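Local coordinates for protein nicotinate phosphoribosyltransferase (Vibrio cholerae, PDB 4HL7) that probably catalyses the ATP-coupled formation of nicotinate ribonucleotide from nicotinate and phosphoribosyl pyrophosphate in NAD biosynthesis, at residues 35-40 and 378-383. Numbering follows the deposited sequence. Where two conformers were deposited one is given.
Sequences PDVSVR and AECQGR
R40 and E379 lie side by side on one face of an antiparallel pair of strands, and their charged ends form a salt bridge. NH2 of R40 donates an almost straight bond to OE1 of E379, 3.1 Å away; the oxygen sits near the guanidinium plane, but the nitrogen comes from above the carboxylate, the two planes being 86° apart. The arginine chain, extended through CG, bends at chi3 (45°), which turns the guanidinium back over A378, whose small CB lies against one face, 3.5 Å from NH1. A water joins NE of R40 to OE2 of E379, while E42 and E398 supply further carboxylates to the same guanidinium. Strands 38-46 and 372-380 bring sequence of the N-terminal domain family beside sequence of a TIM-barrel-clan family, within an antiparallel sheet. A378 and E379 both face R40 in a classic beta bulge: R40 O accepts from A378 N at 2.8 Å and, longer, from E379 N at 3.3 Å. On the opposite face the compact, apolar C380 and V39 suit a buried layer; C380 SG lies 3.6 Å from V37 CG1, and W125 packs on both valines. A type I' turn from C380 to R383 connects strand 372-380 to the short edge strand 383-384, and G382 readily takes its positive phi. Q381 folds its side chain back (chi2 -61°) across V37 at about a right angle, long enough for OE1 to take the S38 N-H at 2.8 Å from above the amide plane, while its backbone N donates a hydrogen bond to S38 O; one water links OE1 to D36 O, and a second joins NE2 to D36 O.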
loop_
_atom_site.group_PDB
_atom_site.type_symbol
_atom_site.label_atom_id
_atom_site.label_comp_id
_atom_site.label_asym_id
_atom_site.label_seq_id
_atom_site.Cartn_x
_atom_site.Cartn_y
_atom_site.Cartn_z
ATOM N N PRO A 35 10.527 -12.807 -14.841
ATOM C CA PRO A 35 10.840 -11.758 -15.827
ATOM C C PRO A 35 9.905 -11.680 -17.057
ATOM O O PRO A 35 9.884 -10.628 -17.721
ATOM C CB PRO A 35 12.267 -12.146 -16.277
ATOM C CG PRO A 35 12.324 -13.614 -16.087
ATOM C CD PRO A 35 11.592 -13.826 -14.759
ATOM N N ASP A 36 9.225 -12.765 -17.413
ATOM C CA ASP A 36 8.321 -12.771 -18.585
ATOM C C ASP A 36 6.836 -12.895 -18.177
ATOM O O ASP A 36 5.998 -13.173 -19.000
ATOM C CB ASP A 36 8.675 -13.892 -19.541
ATOM C CG ASP A 36 9.960 -13.613 -20.307
ATOM O OD1 ASP A 36 10.045 -12.549 -20.981
ATOM O OD2 ASP A 36 10.884 -14.453 -20.242
ATOM N N VAL A 37 6.533 -12.723 -16.901
ATOM C CA VAL A 37 5.117 -12.764 -16.493
ATOM C C VAL A 37 4.438 -11.440 -16.810
ATOM O O VAL A 37 5.026 -10.396 -16.565
ATOM C CB VAL A 37 5.067 -13.056 -14.990
ATOM C CG1 VAL A 37 3.686 -12.750 -14.389
ATOM C CG2 VAL A 37 5.473 -14.538 -14.768
ATOM N N SER A 38 3.204 -11.470 -17.354
ATOM C CA SER A 38 2.479 -10.217 -17.636
ATOM C C SER A 38 1.338 -10.014 -16.618
ATOM O O SER A 38 0.897 -10.993 -15.977
ATOM C CB SER A 38 1.898 -10.276 -19.019
ATOM O OG SER A 38 2.971 -10.330 -19.984
ATOM N N VAL A 39 0.841 -8.798 -16.515
ATOM C CA VAL A 39 -0.246 -8.509 -15.559
ATOM C C VAL A 39 -1.151 -7.430 -16.115
ATOM O O VAL A 39 -0.780 -6.718 -17.079
ATOM C CB VAL A 39 0.274 -8.045 -14.141
ATOM C CG1 VAL A 39 0.926 -9.180 -13.332
ATOM C CG2 VAL A 39 1.241 -6.870 -14.246
ATOM N N ARG A 40 -2.314 -7.267 -15.478
ATOM C CA ARG A 40 -3.196 -6.130 -15.748
ATOM C C ARG A 40 -3.677 -5.611 -14.409
ATOM O O ARG A 40 -4.150 -6.407 -13.579
ATOM C CB ARG A 40 -4.394 -6.504 -16.600
ATOM C CG ARG A 40 -5.317 -5.268 -16.837
ATOM C CD ARG A 40 -6.344 -5.515 -17.938
ATOM N NE ARG A 40 -6.964 -6.840 -17.784
ATOM C CZ ARG A 40 -8.012 -7.045 -17.002
ATOM N NH1 ARG A 40 -8.536 -6.039 -16.276
ATOM N NH2 ARG A 40 -8.511 -8.233 -16.909
ATOM N N ALA A 378 -5.720 -7.327 -11.457
ATOM C CA ALA A 378 -6.907 -7.988 -12.016
ATOM C C ALA A 378 -6.528 -9.340 -12.595
ATOM O O ALA A 378 -7.336 -10.225 -12.617
ATOM C CB ALA A 378 -7.537 -7.150 -13.110
ATOM N N GLU A 379 -5.316 -9.456 -13.130
ATOM C CA GLU A 379 -5.003 -10.569 -14.005
ATOM C C GLU A 379 -3.493 -10.773 -14.018
ATOM O O GLU A 379 -2.734 -9.819 -13.955
ATOM C CB GLU A 379 -5.441 -10.198 -15.437
ATOM C CG GLU A 379 -5.375 -11.292 -16.458
ATOM C CD GLU A 379 -5.834 -10.780 -17.825
ATOM O OE1 GLU A 379 -7.058 -10.687 -18.031
ATOM O OE2 GLU A 379 -4.971 -10.413 -18.660
ATOM N N CYS A 380 -3.074 -12.018 -14.169
ATOM C CA CYS A 380 -1.651 -12.356 -14.232
ATOM C C CYS A 380 -1.515 -13.545 -15.189
ATOM O O CYS A 380 -2.259 -14.536 -15.067
ATOM C CB CYS A 380 -1.191 -12.788 -12.850
ATOM S SG CYS A 380 0.561 -13.234 -12.755
ATOM N N GLN A 381 -0.576 -13.430 -16.143
ATOM C CA GLN A 381 -0.437 -14.420 -17.237
ATOM C C GLN A 381 -1.751 -14.690 -17.908
ATOM O O GLN A 381 -2.035 -15.823 -18.311
ATOM C CB GLN A 381 0.170 -15.751 -16.717
ATOM C CG GLN A 381 1.609 -15.665 -16.308
ATOM C CD GLN A 381 2.516 -15.273 -17.446
ATOM O OE1 GLN A 381 2.469 -14.139 -17.916
ATOM N NE2 GLN A 381 3.313 -16.226 -17.941
ATOM N N GLY A 382 -2.562 -13.636 -18.051
ATOM C CA GLY A 382 -3.860 -13.743 -18.723
ATOM C C GLY A 382 -4.922 -14.504 -17.944
ATOM O O GLY A 382 -5.939 -14.903 -18.519
ATOM N N ARG A 383 -4.653 -14.759 -16.671
ATOM C CA ARG A 383 -5.562 -15.537 -15.797
ATOM C C ARG A 383 -6.084 -14.634 -14.688
ATOM O O ARG A 383 -5.337 -13.770 -14.205
ATOM C CB ARG A 383 -4.793 -16.724 -15.154
ATOM C CG ARG A 383 -4.143 -17.671 -16.199
ATOM C CD ARG A 383 -2.779 -18.225 -15.752
ATOM N NE ARG A 383 -2.046 -18.741 -16.913
ATOM C CZ ARG A 383 -1.010 -19.572 -16.823
ATOM N NH1 ARG A 383 -0.602 -19.991 -15.642
ATOM N NH2 ARG A 383 -0.391 -19.988 -17.931
HETATM O O HOH W 1 3.450 -13.282 -20.367
HETATM O O HOH W 2 5.560 -15.942 -20.160
HETATM O O HOH W 3 -5.512 -8.243 -20.153
#